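Local coordinates for AB hydrolase-1 domain-containing protein (PDB 4L9A), which is an alpha/beta hydrolase of Streptococcus mutans that probably acts as a carboxylesterase, hydrolysing ester bonds, at residues R203-N206 with D207-S210. Sequence-based numbering, arbitrary orientation.
Sequences RQLN and DVQS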
ATOM      1  N   ARG A 203      15.987  -0.251  13.453  1.00 24.05           N
ATOM      2  CA  ARG A 203      16.795  -0.879  14.484  1.00 25.76           C
ATOM      3  C   ARG A 203      16.974  -2.378  14.201  1.00 32.49           C
ATOM      4  O   ARG A 203      18.097  -2.884  14.217  1.00 31.71           O
ATOM      5  CB  ARG A 203      16.163  -0.642  15.853  1.00 34.78           C
ATOM      6  CG  ARG A 203      16.918  -1.268  17.012  1.00 54.95           C
ATOM      7  CD  ARG A 203      16.420  -0.735  18.352  1.00 68.56           C
ATOM      8  NE  ARG A 203      14.967  -0.851  18.530  1.00 76.11           N
ATOM      9  CZ  ARG A 203      14.109   0.166  18.434  1.00 78.73           C
ATOM     10  NH1 ARG A 203      14.545   1.389  18.157  1.00 80.93           N
ATOM     11  NH2 ARG A 203      12.810  -0.039  18.617  1.00 75.78           N
ATOM     12  N   GLN A 204      15.878  -3.090  13.946  1.00 29.36           N
ATOM     13  CA  GLN A 204      15.983  -4.510  13.615  1.00 32.92           C
ATOM     14  C   GLN A 204      16.805  -4.710  12.325  1.00 29.01           C
ATOM     15  O   GLN A 204      17.610  -5.634  12.223  1.00 26.80           O
ATOM     16  CB  GLN A 204      14.592  -5.153  13.465  1.00 31.68           C
ATOM     17  CG  GLN A 204      13.605  -4.829  14.592  1.00 36.64           C
ATOM     18  CD  GLN A 204      14.149  -5.143  15.981  1.00 47.32           C
ATOM     19  OE1 GLN A 204      14.762  -6.191  16.203  1.00 39.22           O
ATOM     20  NE2 GLN A 204      13.933  -4.224  16.923  1.00 51.00           N
ATOM     21  N   LEU A 205      16.604  -3.842  11.341  1.00 26.52           N
ATOM     22  CA  LEU A 205      17.340  -3.947  10.082  1.00 25.04           C
ATOM     23  C   LEU A 205      18.837  -3.757  10.241  1.00 28.95           C
ATOM     24  O   LEU A 205      19.611  -4.277   9.443  1.00 30.73           O
ATOM     25  CB  LEU A 205      16.792  -2.974   9.039  1.00 26.77           C
ATOM     26  CG  LEU A 205      15.514  -3.454   8.347  1.00 25.80           C
ATOM     27  CD1 LEU A 205      14.864  -2.288   7.589  1.00 22.60           C
ATOM     28  CD2 LEU A 205      15.802  -4.610   7.401  1.00 25.28           C
ATOM     29  N   ASN A 206      19.253  -3.022  11.268  1.00 30.72           N
ATOM     30  CA  ASN A 206      20.675  -2.832  11.518  1.00 29.44           C
ATOM     31  C   ASN A 206      21.409  -4.174  11.645  1.00 37.51           C
ATOM     32  O   ASN A 206      22.592  -4.283  11.311  1.00 32.68           O
ATOM     33  CB  ASN A 206      20.902  -1.988  12.787  1.00 35.14           C
ATOM     34  CG  ASN A 206      20.568  -0.518  12.580  1.00 39.04           C
ATOM     35  OD1 ASN A 206      20.489  -0.050  11.446  1.00 40.99           O
ATOM     36  ND2 ASN A 206      20.381   0.216  13.678  1.00 37.83           N
ATOM     37  N   ASP A 207      20.702  -5.190  12.135  1.00 33.22           N
ATOM     38  CA  ASP A 207      21.324  -6.486  12.382  1.00 34.69           C
ATOM     39  C   ASP A 207      21.654  -7.222  11.093  1.00 33.66           C
ATOM     40  O   ASP A 207      22.612  -7.978  11.049  1.00 36.33           O
ATOM     41  CB  ASP A 207      20.423  -7.386  13.240  1.00 36.71           C
ATOM     42  CG  ASP A 207      20.264  -6.881  14.654  1.00 35.25           C
ATOM     43  OD1 ASP A 207      21.189  -6.214  15.146  1.00 36.57           O
ATOM     44  OD2 ASP A 207      19.216  -7.153  15.273  1.00 31.58           O
ATOM     45  N   VAL A 208      20.854  -7.023  10.049  1.00 28.32           N
ATOM     46  CA  VAL A 208      21.027  -7.820   8.831  1.00 33.61           C
ATOM     47  C   VAL A 208      21.377  -7.072   7.534  1.00 40.22           C
ATOM     48  O   VAL A 208      21.942  -7.664   6.611  1.00 40.24           O
ATOM     49  CB  VAL A 208      19.772  -8.660   8.550  1.00 34.59           C
ATOM     50  CG1 VAL A 208      19.577  -9.673   9.646  1.00 36.91           C
ATOM     51  CG2 VAL A 208      18.555  -7.761   8.414  1.00 31.59           C
ATOM     52  N   GLN A 209      21.049  -5.789   7.447  1.00 36.69           N
ATOM     53  CA  GLN A 209      21.073  -5.134   6.140  1.00 44.52           C
ATOM     54  C   GLN A 209      22.464  -5.009   5.505  1.00 52.23           C
ATOM     55  O   GLN A 209      22.579  -4.858   4.292  1.00 52.90           O
ATOM     56  CB  GLN A 209      20.363  -3.782   6.184  1.00 45.81           C
ATOM     57  CG  GLN A 209      21.020  -2.757   7.067  1.00 49.57           C
ATOM     58  CD  GLN A 209      20.165  -1.523   7.209  1.00 52.23           C
ATOM     59  OE1 GLN A 209      19.184  -1.346   6.481  1.00 48.41           O
ATOM     60  NE2 GLN A 209      20.529  -0.659   8.150  1.00 60.77           N
ATOM     61  N   SER A 210      23.514  -5.097   6.314  1.00 52.13           N
ATOM     62  CA  SER A 210      24.873  -4.989   5.795  1.00 56.42           C
ATOM     63  C   SER A 210      25.491  -6.345   5.470  1.00 60.17           C
ATOM     64  O   SER A 210      26.673  -6.428   5.129  1.00 62.74           O
ATOM     65  CB  SER A 210      25.758  -4.231   6.780  1.00 54.60           C
ATOM     66  OG  SER A 210      25.197  -2.975   7.062  1.00 62.34           O
TER
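Gln209 folds back over the carbonyl of Leu205, near the C-terminal end of helix 188-206, before strand 235-239. Its chi1 of 65° sets CG between its own backbone N and carbonyl carbon, and from there the chain runs out extended. Gln209 CB lies 3.4 Å from Leu205 O. Gln209 CG comes nearer still, 3.2 Å from Leu205 O. CD also passes over this peptide group. At the tip, Gln209 OE1 rests 3.9 Å from Leu205 CB. Gln209 NE2 hydrogen-bonds to Gln202 OE1, seven residues earlier on helix 188-206. The side chains of Gln209 and Asn206 lie alongside each other and point the same way, with their amide planes 49° apart.

The backbone turns tightly here. Gln209 N donates to Leu205 O at 2.9 Å, almost in line with the carbonyl. Val208 N gives Leu205 O a second bond, 3.1 Å long, from the face opposite the Gln209 methylenes. Asp207 N bonds to Gln204 O at 3.1 Å. Two i+3 bonds thus stand beside one i+4 bond. Leu205, which is buried, brings CD2 to 4.3 Å from Val208 CG2, a loose apolar contact. Leu205 also packs on Phe52 and Val85, and Val208 on Phe214.

Two donors therefore satisfy Leu205 O, while the Gln209 methylenes cover one face of it. The bond to Gln202 would fix the rotation of the Gln209 amide.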